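Long-range contacts in 5-oxoprolinase subunit C (Escherichia coli, PDB 5DUD), which catalyses, as subunit C of 5-oxoprolinase, the cleavage of 5-oxoproline to L-glutamate coupled to the hydrolysis of ATP: residues G8-V13 / T130-G135; E54-Q59 / G108-L113; R38-L43 / A71-G76; N172-L177 / Y267-I272. All blocks are in the same frame, centred on the assembly; numbering follows the deposited sequence.

Interaction 1: residues G8-V13 / T130-G135; sequences GMYTTV and TDLKVG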
loop_
_atom_site.group_PDB
_atom_site.type_symbol
_atom_site.label_atom_id
_atom_site.label_comp_id
_atom_site.label_asym_id
_atom_site.label_seq_id
_atom_site.Cartn_x
_atom_site.Cartn_y
_atom_site.Cartn_z
ATOM N N GLY A 8 -7.136 19.487 -11.872
ATOM C CA GLY A 8 -5.898 19.800 -11.155
ATOM C C GLY A 8 -4.764 18.880 -11.556
ATOM O O GLY A 8 -4.750 18.380 -12.682
ATOM N N MET A 9 -3.813 18.623 -10.639
ATOM C CA MET A 9 -2.637 17.799 -10.967
ATOM C C MET A 9 -2.722 16.339 -10.472
ATOM O O MET A 9 -2.306 15.466 -11.225
ATOM C CB MET A 9 -1.323 18.448 -10.484
ATOM C CG MET A 9 -1.228 18.737 -8.988
ATOM S SD MET A 9 0.410 19.340 -8.509
ATOM C CE MET A 9 1.388 17.851 -8.750
ATOM N N TYR A 10 -3.209 16.065 -9.247
ATOM C CA TYR A 10 -3.312 14.697 -8.722
ATOM C C TYR A 10 -4.608 14.580 -7.913
ATOM O O TYR A 10 -4.587 14.574 -6.679
ATOM C CB TYR A 10 -2.052 14.368 -7.875
ATOM C CG TYR A 10 -1.414 13.034 -8.180
ATOM C CD1 TYR A 10 -0.536 12.888 -9.247
ATOM C CD2 TYR A 10 -1.593 11.944 -7.334
ATOM C CE1 TYR A 10 0.103 11.677 -9.499
ATOM C CE2 TYR A 10 -0.961 10.728 -7.575
ATOM C CZ TYR A 10 -0.115 10.596 -8.662
ATOM O OH TYR A 10 0.512 9.391 -8.887
ATOM N N THR A 11 -5.748 14.520 -8.621
ATOM C CA THR A 11 -7.070 14.406 -7.994
ATOM C C THR A 11 -7.620 13.003 -8.245
ATOM O O THR A 11 -7.596 12.541 -9.385
ATOM C CB THR A 11 -8.004 15.499 -8.524
ATOM O OG1 THR A 11 -7.328 16.752 -8.428
ATOM C CG2 THR A 11 -9.318 15.578 -7.747
ATOM N N THR A 12 -8.109 12.322 -7.179
ATOM C CA THR A 12 -8.646 10.954 -7.242
ATOM C C THR A 12 -9.798 10.745 -6.264
ATOM O O THR A 12 -9.917 11.484 -5.289
ATOM C CB THR A 12 -7.544 9.919 -6.909
ATOM O OG1 THR A 12 -7.029 10.163 -5.593
ATOM C CG2 THR A 12 -6.434 9.906 -7.920
ATOM N N VAL A 13 -10.602 9.687 -6.492
ATOM C CA VAL A 13 -11.700 9.287 -5.599
ATOM C C VAL A 13 -11.107 8.367 -4.530
ATOM O O VAL A 13 -10.620 7.288 -4.876
ATOM C CB VAL A 13 -12.854 8.587 -6.364
ATOM C CG1 VAL A 13 -14.055 8.350 -5.447
ATOM C CG2 VAL A 13 -13.268 9.377 -7.605
ATOM N N THR A 130 -8.918 4.727 -5.509
ATOM C CA THR A 130 -8.239 4.655 -6.801
ATOM C C THR A 130 -6.814 4.141 -6.628
ATOM O O THR A 130 -6.033 4.740 -5.884
ATOM C CB THR A 130 -8.222 6.030 -7.488
ATOM O OG1 THR A 130 -9.489 6.661 -7.316
ATOM C CG2 THR A 130 -7.911 5.939 -8.975
ATOM N N ASP A 131 -6.486 3.035 -7.311
ATOM C CA ASP A 131 -5.145 2.456 -7.318
ATOM C C ASP A 131 -4.523 2.818 -8.671
ATOM O O ASP A 131 -4.904 2.253 -9.697
ATOM C CB ASP A 131 -5.223 0.940 -7.075
ATOM C CG ASP A 131 -3.939 0.312 -6.558
ATOM O OD1 ASP A 131 -2.857 0.902 -6.775
ATOM O OD2 ASP A 131 -4.012 -0.785 -5.963
ATOM N N LEU A 132 -3.636 3.821 -8.679
ATOM C CA LEU A 132 -3.041 4.352 -9.908
ATOM C C LEU A 132 -1.978 3.425 -10.510
ATOM O O LEU A 132 -1.771 3.474 -11.721
ATOM C CB LEU A 132 -2.434 5.736 -9.644
ATOM C CG LEU A 132 -3.422 6.805 -9.168
ATOM C CD1 LEU A 132 -2.707 7.914 -8.426
ATOM C CD2 LEU A 132 -4.222 7.376 -10.322
ATOM N N LYS A 133 -1.320 2.588 -9.686
ATOM C CA LYS A 133 -0.312 1.635 -10.165
ATOM C C LYS A 133 -0.979 0.402 -10.779
ATOM O O LYS A 133 -0.490 -0.121 -11.776
ATOM C CB LYS A 133 0.610 1.210 -9.012
ATOM C CG LYS A 133 1.694 0.198 -9.396
ATOM C CD LYS A 133 2.800 0.152 -8.352
ATOM C CE LYS A 133 3.778 -0.982 -8.566
ATOM N NZ LYS A 133 4.562 -0.842 -9.826
ATOM N N VAL A 134 -2.091 -0.049 -10.176
ATOM C CA VAL A 134 -2.840 -1.231 -10.611
ATOM C C VAL A 134 -3.872 -0.872 -11.690
ATOM O O VAL A 134 -4.166 -1.707 -12.544
ATOM C CB VAL A 134 -3.513 -1.913 -9.394
ATOM C CG1 VAL A 134 -4.291 -3.157 -9.801
ATOM C CG2 VAL A 134 -2.486 -2.250 -8.314
ATOM N N GLY A 135 -4.446 0.327 -11.617
ATOM C CA GLY A 135 -5.457 0.785 -12.565
ATOM C C GLY A 135 -6.851 0.280 -12.258
ATOM O O GLY A 135 -7.540 -0.210 -13.154
#

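Interaction 2: residues E54-Q59 / G108-L113; sequences EITLGQ and GMRSYL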
loop_
_atom_site.group_PDB
_atom_site.type_symbol
_atom_site.label_atom_id
_atom_site.label_comp_id
_atom_site.label_asym_id
_atom_site.label_seq_id
_atom_site.Cartn_x
_atom_site.Cartn_y
_atom_site.Cartn_z
ATOM N N GLU A 54 -9.987 13.163 -3.184
ATOM C CA GLU A 54 -8.705 13.639 -2.657
ATOM C C GLU A 54 -8.170 14.626 -3.683
ATOM O O GLU A 54 -8.279 14.349 -4.875
ATOM C CB GLU A 54 -7.716 12.485 -2.420
ATOM C CG GLU A 54 -6.335 12.953 -1.985
ATOM C CD GLU A 54 -5.406 11.845 -1.535
ATOM O OE1 GLU A 54 -4.541 11.430 -2.340
ATOM O OE2 GLU A 54 -5.535 11.396 -0.374
ATOM N N ILE A 55 -7.646 15.787 -3.246
ATOM C CA ILE A 55 -7.122 16.828 -4.147
ATOM C C ILE A 55 -5.726 17.184 -3.689
ATOM O O ILE A 55 -5.560 17.437 -2.504
ATOM C CB ILE A 55 -8.038 18.092 -4.149
ATOM C CG1 ILE A 55 -9.545 17.751 -4.299
ATOM C CG2 ILE A 55 -7.611 19.081 -5.233
ATOM C CD1 ILE A 55 -10.431 18.680 -3.533
ATOM N N THR A 56 -4.731 17.231 -4.601
ATOM C CA THR A 56 -3.352 17.583 -4.261
ATOM C C THR A 56 -3.058 18.973 -4.807
ATOM O O THR A 56 -3.130 19.176 -6.019
ATOM C CB THR A 56 -2.377 16.537 -4.799
ATOM O OG1 THR A 56 -2.800 15.251 -4.339
ATOM C CG2 THR A 56 -0.930 16.805 -4.365
ATOM N N LEU A 57 -2.740 19.929 -3.909
ATOM C CA LEU A 57 -2.440 21.337 -4.212
ATOM C C LEU A 57 -3.609 22.017 -4.967
ATOM O O LEU A 57 -3.423 22.551 -6.062
ATOM C CB LEU A 57 -1.115 21.490 -4.989
ATOM C CG LEU A 57 0.155 21.220 -4.182
ATOM C CD1 LEU A 57 1.312 20.867 -5.093
ATOM C CD2 LEU A 57 0.529 22.423 -3.333
ATOM N N GLY A 58 -4.794 21.979 -4.349
ATOM C CA GLY A 58 -6.045 22.559 -4.842
ATOM C C GLY A 58 -6.242 22.590 -6.348
ATOM O O GLY A 58 -6.104 21.553 -7.003
ATOM N N GLN A 59 -6.583 23.783 -6.911
ATOM C CA GLN A 59 -6.795 24.008 -8.348
ATOM C C GLN A 59 -7.886 23.080 -8.889
ATOM O O GLN A 59 -7.656 22.292 -9.804
ATOM C CB GLN A 59 -5.476 23.837 -9.128
ATOM C CG GLN A 59 -4.413 24.887 -8.793
ATOM C CD GLN A 59 -3.073 24.553 -9.414
ATOM O OE1 GLN A 59 -3.057 24.185 -10.589
ATOM N NE2 GLN A 59 -1.979 24.354 -8.638
ATOM N N GLY A 108 -0.038 23.491 3.737
ATOM C CA GLY A 108 -0.587 22.169 3.467
ATOM C C GLY A 108 -0.358 21.691 2.045
ATOM O O GLY A 108 0.293 22.377 1.250
ATOM N N MET A 109 -0.894 20.507 1.723
ATOM C CA MET A 109 -0.766 19.883 0.402
ATOM C C MET A 109 -2.086 19.308 -0.103
ATOM O O MET A 109 -2.542 19.711 -1.170
ATOM C CB MET A 109 0.278 18.749 0.433
ATOM C CG MET A 109 1.705 19.220 0.371
ATOM S SD MET A 109 2.256 19.664 -1.297
ATOM C CE MET A 109 2.249 18.058 -2.088
ATOM N N ARG A 110 -2.665 18.326 0.617
ATOM C CA ARG A 110 -3.881 17.637 0.175
ATOM C C ARG A 110 -5.174 18.172 0.823
ATOM O O ARG A 110 -5.212 18.424 2.024
ATOM C CB ARG A 110 -3.750 16.126 0.425
ATOM C CG ARG A 110 -2.806 15.465 -0.584
ATOM C CD ARG A 110 -2.075 14.251 -0.052
ATOM N NE ARG A 110 -1.009 13.823 -0.966
ATOM C CZ ARG A 110 0.264 14.231 -0.938
ATOM N NH1 ARG A 110 0.676 15.102 -0.020
ATOM N NH2 ARG A 110 1.135 13.766 -1.829
ATOM N N SER A 111 -6.238 18.324 0.001
ATOM C CA SER A 111 -7.566 18.805 0.398
ATOM C C SER A 111 -8.617 17.772 0.001
ATOM O O SER A 111 -8.442 17.088 -1.003
ATOM C CB SER A 111 -7.856 20.150 -0.271
ATOM O OG SER A 111 -8.985 20.809 0.286
ATOM N N TYR A 112 -9.702 17.652 0.783
ATOM C CA TYR A 112 -10.752 16.662 0.510
ATOM C C TYR A 112 -12.113 17.330 0.315
ATOM O O TYR A 112 -12.393 18.343 0.945
ATOM C CB TYR A 112 -10.812 15.617 1.637
ATOM C CG TYR A 112 -9.503 14.877 1.786
ATOM C CD1 TYR A 112 -8.423 15.460 2.439
ATOM C CD2 TYR A 112 -9.303 13.646 1.172
ATOM C CE1 TYR A 112 -7.181 14.838 2.480
ATOM C CE2 TYR A 112 -8.072 12.998 1.235
ATOM C CZ TYR A 112 -7.011 13.599 1.890
ATOM O OH TYR A 112 -5.788 12.977 1.977
ATOM N N LEU A 113 -12.947 16.758 -0.575
ATOM C CA LEU A 113 -14.281 17.264 -0.891
ATOM C C LEU A 113 -15.305 16.118 -0.842
ATOM O O LEU A 113 -15.254 15.213 -1.675
ATOM C CB LEU A 113 -14.268 17.933 -2.280
ATOM C CG LEU A 113 -15.617 18.394 -2.842
ATOM C CD1 LEU A 113 -16.325 19.327 -1.880
ATOM C CD2 LEU A 113 -15.445 19.074 -4.175
HETATM O O HOH W 1 -4.961 20.435 -2.054
#

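Interaction 3: residues R38-L43 / A71-G76; sequences RIANLL and ALTGAG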
loop_
_atom_site.group_PDB
_atom_site.type_symbol
_atom_site.label_atom_id
_atom_site.label_comp_id
_atom_site.label_asym_id
_atom_site.label_seq_id
_atom_site.Cartn_x
_atom_site.Cartn_y
_atom_site.Cartn_z
ATOM N N ARG A 38 -12.556 11.468 6.831
ATOM C CA ARG A 38 -13.536 10.983 7.812
ATOM C C ARG A 38 -14.394 12.122 8.350
ATOM O O ARG A 38 -15.611 11.979 8.371
ATOM C CB ARG A 38 -12.871 10.217 8.971
ATOM C CG ARG A 38 -12.459 8.809 8.561
ATOM C CD ARG A 38 -11.776 8.024 9.652
ATOM N NE ARG A 38 -11.477 6.665 9.200
ATOM C CZ ARG A 38 -10.782 5.759 9.882
ATOM N NH1 ARG A 38 -10.295 6.055 11.086
ATOM N NH2 ARG A 38 -10.566 4.555 9.374
ATOM N N ILE A 39 -13.784 13.263 8.717
ATOM C CA ILE A 39 -14.515 14.438 9.222
ATOM C C ILE A 39 -15.462 14.985 8.140
ATOM O O ILE A 39 -16.605 15.314 8.453
ATOM C CB ILE A 39 -13.529 15.535 9.719
ATOM C CG1 ILE A 39 -12.789 15.075 10.997
ATOM C CG2 ILE A 39 -14.244 16.868 9.978
ATOM C CD1 ILE A 39 -11.474 15.816 11.281
ATOM N N ALA A 40 -14.985 15.072 6.880
ATOM C CA ALA A 40 -15.781 15.557 5.748
ATOM C C ALA A 40 -17.027 14.700 5.547
ATOM O O ALA A 40 -18.126 15.243 5.450
ATOM C CB ALA A 40 -14.948 15.569 4.474
ATOM N N ASN A 41 -16.859 13.364 5.499
ATOM C CA ASN A 41 -17.993 12.448 5.327
ATOM C C ASN A 41 -18.915 12.500 6.551
ATOM O O ASN A 41 -20.133 12.403 6.401
ATOM C CB ASN A 41 -17.526 11.006 5.052
ATOM C CG ASN A 41 -16.899 10.811 3.690
ATOM O OD1 ASN A 41 -17.436 11.246 2.667
ATOM N ND2 ASN A 41 -15.790 10.082 3.625
ATOM N N LEU A 42 -18.341 12.682 7.750
ATOM C CA LEU A 42 -19.135 12.807 8.970
ATOM C C LEU A 42 -20.018 14.060 8.903
ATOM O O LEU A 42 -21.224 13.967 9.143
ATOM C CB LEU A 42 -18.244 12.831 10.227
ATOM C CG LEU A 42 -17.755 11.454 10.713
ATOM C CD1 LEU A 42 -16.512 11.584 11.570
ATOM C CD2 LEU A 42 -18.843 10.715 11.485
ATOM N N LEU A 43 -19.436 15.207 8.519
ATOM C CA LEU A 43 -20.182 16.463 8.396
ATOM C C LEU A 43 -21.369 16.319 7.445
ATOM O O LEU A 43 -22.447 16.802 7.776
ATOM C CB LEU A 43 -19.279 17.613 7.913
ATOM C CG LEU A 43 -18.318 18.190 8.944
ATOM C CD1 LEU A 43 -17.139 18.865 8.262
ATOM C CD2 LEU A 43 -19.036 19.159 9.877
ATOM N N ALA A 71 -18.990 19.599 2.060
ATOM C CA ALA A 71 -18.005 20.004 3.060
ATOM C C ALA A 71 -16.585 19.903 2.509
ATOM O O ALA A 71 -16.325 19.081 1.630
ATOM C CB ALA A 71 -18.146 19.137 4.304
ATOM N N LEU A 72 -15.670 20.742 3.028
ATOM C CA LEU A 72 -14.253 20.763 2.643
ATOM C C LEU A 72 -13.365 20.579 3.882
ATOM O O LEU A 72 -13.669 21.146 4.927
ATOM C CB LEU A 72 -13.898 22.080 1.944
ATOM C CG LEU A 72 -14.278 22.248 0.474
ATOM C CD1 LEU A 72 -14.177 23.714 0.075
ATOM C CD2 LEU A 72 -13.394 21.393 -0.437
ATOM N N THR A 73 -12.312 19.747 3.783
ATOM C CA THR A 73 -11.366 19.479 4.878
ATOM C C THR A 73 -9.939 19.456 4.291
ATOM O O THR A 73 -9.755 19.762 3.111
ATOM C CB THR A 73 -11.725 18.160 5.603
ATOM O OG1 THR A 73 -11.940 17.155 4.623
ATOM C CG2 THR A 73 -12.945 18.287 6.524
ATOM N N GLY A 74 -8.941 19.126 5.117
ATOM C CA GLY A 74 -7.542 19.063 4.704
ATOM C C GLY A 74 -6.895 20.434 4.638
ATOM O O GLY A 74 -7.154 21.276 5.500
ATOM N N ALA A 75 -6.062 20.680 3.611
ATOM C CA ALA A 75 -5.377 21.963 3.438
ATOM C C ALA A 75 -6.348 23.043 2.949
ATOM O O ALA A 75 -7.118 22.798 2.021
ATOM C CB ALA A 75 -4.232 21.815 2.451
ATOM N N GLY A 76 -6.295 24.224 3.566
ATOM C CA GLY A 76 -7.158 25.345 3.213
ATOM C C GLY A 76 -6.728 26.015 1.923
ATOM O O GLY A 76 -5.665 26.639 1.881
#

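Interaction 4: residues N172-L177 / Y267-I272; sequences NRIRAL and YHLAQI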
loop_
_atom_site.group_PDB
_atom_site.type_symbol
_atom_site.label_atom_id
_atom_site.label_comp_id
_atom_site.label_asym_id
_atom_site.label_seq_id
_atom_site.Cartn_x
_atom_site.Cartn_y
_atom_site.Cartn_z
ATOM N N ASN A 172 5.272 19.322 11.730
ATOM C CA ASN A 172 6.435 18.648 11.131
ATOM C C ASN A 172 7.037 17.599 12.092
ATOM O O ASN A 172 7.830 16.783 11.623
ATOM C CB ASN A 172 7.522 19.639 10.659
ATOM C CG ASN A 172 7.963 20.669 11.669
ATOM O OD1 ASN A 172 8.855 20.425 12.488
ATOM N ND2 ASN A 172 7.358 21.851 11.628
ATOM N N ARG A 173 6.687 17.610 13.411
ATOM C CA ARG A 173 7.176 16.611 14.372
ATOM C C ARG A 173 6.275 15.370 14.315
ATOM O O ARG A 173 5.064 15.494 14.487
ATOM C CB ARG A 173 7.240 17.185 15.796
ATOM C CG ARG A 173 8.109 18.433 15.880
ATOM C CD ARG A 173 8.679 18.695 17.259
ATOM N NE ARG A 173 9.717 17.734 17.647
ATOM C CZ ARG A 173 10.975 17.723 17.201
ATOM N NH1 ARG A 173 11.388 18.626 16.315
ATOM N NH2 ARG A 173 11.829 16.802 17.634
ATOM N N ILE A 174 6.858 14.193 14.033
ATOM C CA ILE A 174 6.122 12.935 13.879
ATOM C C ILE A 174 6.720 11.863 14.797
ATOM O O ILE A 174 7.916 11.601 14.745
ATOM C CB ILE A 174 6.157 12.529 12.373
ATOM C CG1 ILE A 174 5.153 13.384 11.555
ATOM C CG2 ILE A 174 5.886 11.033 12.157
ATOM C CD1 ILE A 174 5.742 14.041 10.364
ATOM N N ARG A 175 5.880 11.239 15.623
ATOM C CA ARG A 175 6.313 10.200 16.554
ATOM C C ARG A 175 6.547 8.872 15.840
ATOM O O ARG A 175 5.612 8.321 15.265
ATOM C CB ARG A 175 5.276 10.017 17.671
ATOM C CG ARG A 175 5.279 11.156 18.679
ATOM C CD ARG A 175 4.117 11.064 19.648
ATOM N NE ARG A 175 2.843 11.382 19.003
ATOM C CZ ARG A 175 1.655 11.363 19.604
ATOM N NH1 ARG A 175 1.559 11.046 20.894
ATOM N NH2 ARG A 175 0.556 11.669 18.927
ATOM N N ALA A 176 7.793 8.371 15.856
ATOM C CA ALA A 176 8.136 7.085 15.243
ATOM C C ALA A 176 8.679 6.137 16.302
ATOM O O ALA A 176 9.339 6.578 17.241
ATOM C CB ALA A 176 9.152 7.272 14.116
ATOM N N LEU A 177 8.393 4.832 16.139
ATOM C CA LEU A 177 8.850 3.765 17.030
ATOM C C LEU A 177 10.044 3.052 16.386
ATOM O O LEU A 177 9.961 2.709 15.209
ATOM C CB LEU A 177 7.719 2.753 17.308
ATOM C CG LEU A 177 6.875 3.011 18.547
ATOM C CD1 LEU A 177 5.645 2.119 18.564
ATOM C CD2 LEU A 177 7.668 2.747 19.818
ATOM N N TYR A 267 -1.320 11.088 9.435
ATOM C CA TYR A 267 -2.030 12.178 8.761
ATOM C C TYR A 267 -1.146 13.431 8.595
ATOM O O TYR A 267 -1.364 14.181 7.646
ATOM C CB TYR A 267 -3.352 12.528 9.481
ATOM C CG TYR A 267 -3.252 13.409 10.709
ATOM C CD1 TYR A 267 -3.347 14.790 10.603
ATOM C CD2 TYR A 267 -3.218 12.858 11.983
ATOM C CE1 TYR A 267 -3.312 15.608 11.731
ATOM C CE2 TYR A 267 -3.195 13.663 13.120
ATOM C CZ TYR A 267 -3.255 15.040 12.991
ATOM O OH TYR A 267 -3.206 15.827 14.120
ATOM N N HIS A 268 -0.142 13.646 9.474
ATOM C CA HIS A 268 0.742 14.813 9.363
ATOM C C HIS A 268 1.617 14.784 8.087
ATOM O O HIS A 268 1.857 15.843 7.509
ATOM C CB HIS A 268 1.665 14.952 10.586
ATOM C CG HIS A 268 0.973 15.354 11.851
ATOM N ND1 HIS A 268 1.161 16.606 12.404
ATOM C CD2 HIS A 268 0.144 14.645 12.649
ATOM C CE1 HIS A 268 0.437 16.623 13.511
ATOM N NE2 HIS A 268 -0.180 15.459 13.706
ATOM N N LEU A 269 2.090 13.589 7.660
ATOM C CA LEU A 269 2.950 13.429 6.466
ATOM C C LEU A 269 2.270 13.987 5.194
ATOM O O LEU A 269 2.923 14.640 4.384
ATOM C CB LEU A 269 3.325 11.938 6.224
ATOM C CG LEU A 269 4.576 11.288 6.867
ATOM C CD1 LEU A 269 5.891 11.844 6.289
ATOM C CD2 LEU A 269 4.504 11.231 8.389
ATOM N N ALA A 270 0.953 13.730 5.050
ATOM C CA ALA A 270 0.127 14.121 3.903
ATOM C C ALA A 270 0.136 15.614 3.626
ATOM O O ALA A 270 0.025 15.986 2.460
ATOM C CB ALA A 270 -1.314 13.671 4.122
ATOM N N GLN A 271 0.224 16.465 4.666
ATOM C CA GLN A 271 0.185 17.913 4.479
ATOM C C GLN A 271 1.556 18.555 4.332
ATOM O O GLN A 271 1.618 19.707 3.913
ATOM C CB GLN A 271 -0.555 18.589 5.641
ATOM C CG GLN A 271 -1.998 18.123 5.872
ATOM C CD GLN A 271 -2.910 18.099 4.665
ATOM O OE1 GLN A 271 -2.685 18.770 3.655
ATOM N NE2 GLN A 271 -4.038 17.423 4.795
ATOM N N ILE A 272 2.647 17.846 4.646
ATOM C CA ILE A 272 3.992 18.430 4.575
ATOM C C ILE A 272 4.379 18.801 3.127
ATOM O O ILE A 272 4.505 17.906 2.288
ATOM C CB ILE A 272 5.067 17.501 5.209
ATOM C CG1 ILE A 272 4.947 17.525 6.750
ATOM C CG2 ILE A 272 6.494 17.929 4.799
ATOM C CD1 ILE A 272 5.565 16.335 7.458
#

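Interaction 1: residues G8-V13 / T130-G135
With chi1 near -42°, T130 keeps its OG1 beside its own backbone N and anti to its carbonyl carbon, and this aims hydroxyl and amide together at the carbonyl of V13. Further along, L132 CG also stands beside the backbone N (chi1 -61°), sending the two methyls toward T12 and Y10. The polar end of the contact is a two-donor grip on one oxygen. T130 OG1 donates to V13 O at 2.8 Å, coming in from the flank of the carbonyl and somewhat tilted from its plane. T130 N reaches the same V13 O at 3.1 Å, almost straight along the C=O axis, but the bond is bent at the hydrogen, 136°. Because hydroxyl and amide belong to one residue, they hold the T130 side chain and tie this point of the loop to V13.

The rest is apolar. T12 and L132 meet tip to tip, T12 CG2 lying 4.1 Å from L132 CD2, while T12 OG1 is bonded to Q14 NE2. The other leucine branch, L132 CD1, comes obliquely to the outer end of the Y10 ring, 3.4 Å from Y10 CE2 and also near CZ and OH.

Segment 8-13 leads into strand 12-14, outermost within this chain in the five-stranded antiparallel sheet. On one side T12 pairs through its backbone with E54 of strand 52-56; T11 is bonded to L144. The loop 130-135 thus packs beside strand 12-14, and its residues K133 and V134 go on to touch another protein chain of the assembly.

Interaction 2: residues E54-Q59 / G108-L113
I55, E54 and M109 bury the most surface where strand 52-56 pairs antiparallel with 110-115. I55 forms the hydrogen-bonded pair with S111: I55 N donates to S111 O, and S111 N returns a bond to I55 O, each 2.7 Å long. The side chain of I55 bends over the S111 carbonyl, and its CD1 lies 4.1 Å from L113 CB. E54 faces Y112 as a non-hydrogen-bonded pair, on the side of the sheet shared with T56 and R110. Its CG is anti to the backbone N (chi1 175°) and the chain runs on extended alongside the Y112 ring, until Y112 OH donates to E54 OE2 at 2.8 Å from above the carboxylate plane. M109 accepts L57 N at its carbonyl, while its doubly bent side chain brings SD 3.8 Å from L57 CD2. One water bridges I55 O, M109 O and G58 N where strand 52-56 ends. Y112 OH also accepts from D33 N; a phenylalanine in its place would probably leave E54 OE2 short of one donor and D33 N without this acceptor. E54 OE2 also accepts a hydrogen bond from L32 N, and E54 OE1 is salt-bridged to R206. Both oxygens of this buried acid are thus satisfied.

Interaction 3: residues R38-L43 / A71-G76
Helix 38-43 runs nearly antiparallel to strand 71-74, at 164° between their directions, with axes 7.7 Å apart at closest approach and A40 and A71 the nearest pair of alpha carbons. Such closeness suits the small residues at the interface. A40 turns its methyl toward the strand, and A40 CB settles 3.4 Å from T73 OG1, with T73 CG2 slightly farther off.

T73 is the residue that fits itself to the helix. With chi1 at 48°, OG1 lies between the backbone N and the carbonyl carbon, while CG2 is beside the N. Both branches are thereby presented to the helix: CG2 crosses the branch methyl of I39 at 4.0 Å, T73 CG2 to I39 CG2, and OG1 is hydrogen-bonded to A36 O on the preceding turn. That bond gives the buried hydroxyl a partner and ties strand to helix directly.

One turn beyond A40, L43 meets A71. L43 CB is 4.1 Å from A71 CB, and L43 CD1 leans against the same methyl, so a single alanine sits under both the root and one tip of the leucine. The A40 carbonyl oxygen skirts that methyl as well. I39, A40 and L43 thus form one stripe along the helix, facing the alternate residues A71 and T73.

Strand 68-74 is paired with 110-115, Y112 joining T73 through the backbone. Helix 34-44 packs on the face of the sheet that carries A71 and T73, with L100 and L102 of strand 99-102 behind L72 on the other. I39 and L42 also touch helix 285-302, which lies against helix 34-44.

Interaction 4: residues N172-L177 / Y267-I272
I174 is gathered into a close apolar cluster by L269, I272 and the methylene of H268, whereas N172 and the H268 imidazole lie toward the partly exposed side. The strand sends I174 toward the helix with CG1 beside the backbone N (chi1 -77°), and CD1 becomes the tip that does most of the touching. It meets two methyls at once: I174 CD1 is 3.7 Å from L269 CD2 and equally 3.7 Å from I272 CD1. The leucine crosses the isoleucine chain at a slant, so its CD2 also lies near CG1 and CG2. I272, from the residue after the short helix, comes head-on instead, tip against tip. H268 slides past I174 in the opposite direction, packing H268 CB 3.9 Å from I174 CG1.

Toward the looser side the touches thin out. H268 CD2 lies over one face of the Y267 ring, toward its rim. N172 offers only its backbone, N172 CA lying 4.4 Å from I272 CD1, for its side chain turns away and N172 OD1 bonds to H279 ND1.

Were I174 cut back to an alanine, L269 CD2 and I272 CD1 would probably lose the methyl they share and a gap would open between them.

Strand 173-178 and helix 266-271, here a weakly bonded turn of helix, are therefore joined by fit rather than by polar bonds. R175 has its salt bridge to D265 and the strand backbone pairs with 277-282, so the grip between the two segments depends on the branched apolar chains matching in shape.

How the interactions relate
Interactions 1, 2 and 3 step across one antiparallel sheet, in the order 12-14, 52-56, 110-115, 68-74, with helix 34-44 laid on it. The centres of interactions 1 and 2 are about 13 Å apart, those of 2 and 3 about 11 Å. They touch in turn: T12 bonds to E54, and R110 to A75. Along the chain interactions 2 and 3 interleave, both nested inside the loop that interaction 1 closes. Interaction 4 follows later, its centre about 17 Å from that of interaction 2, in the part built round strands 173-178 and 277-282. A270 O receives R110 NH1, and Q271 also meets M109, R110 and A75, consistent with helix 266-271 holding the two parts of the chain against each other.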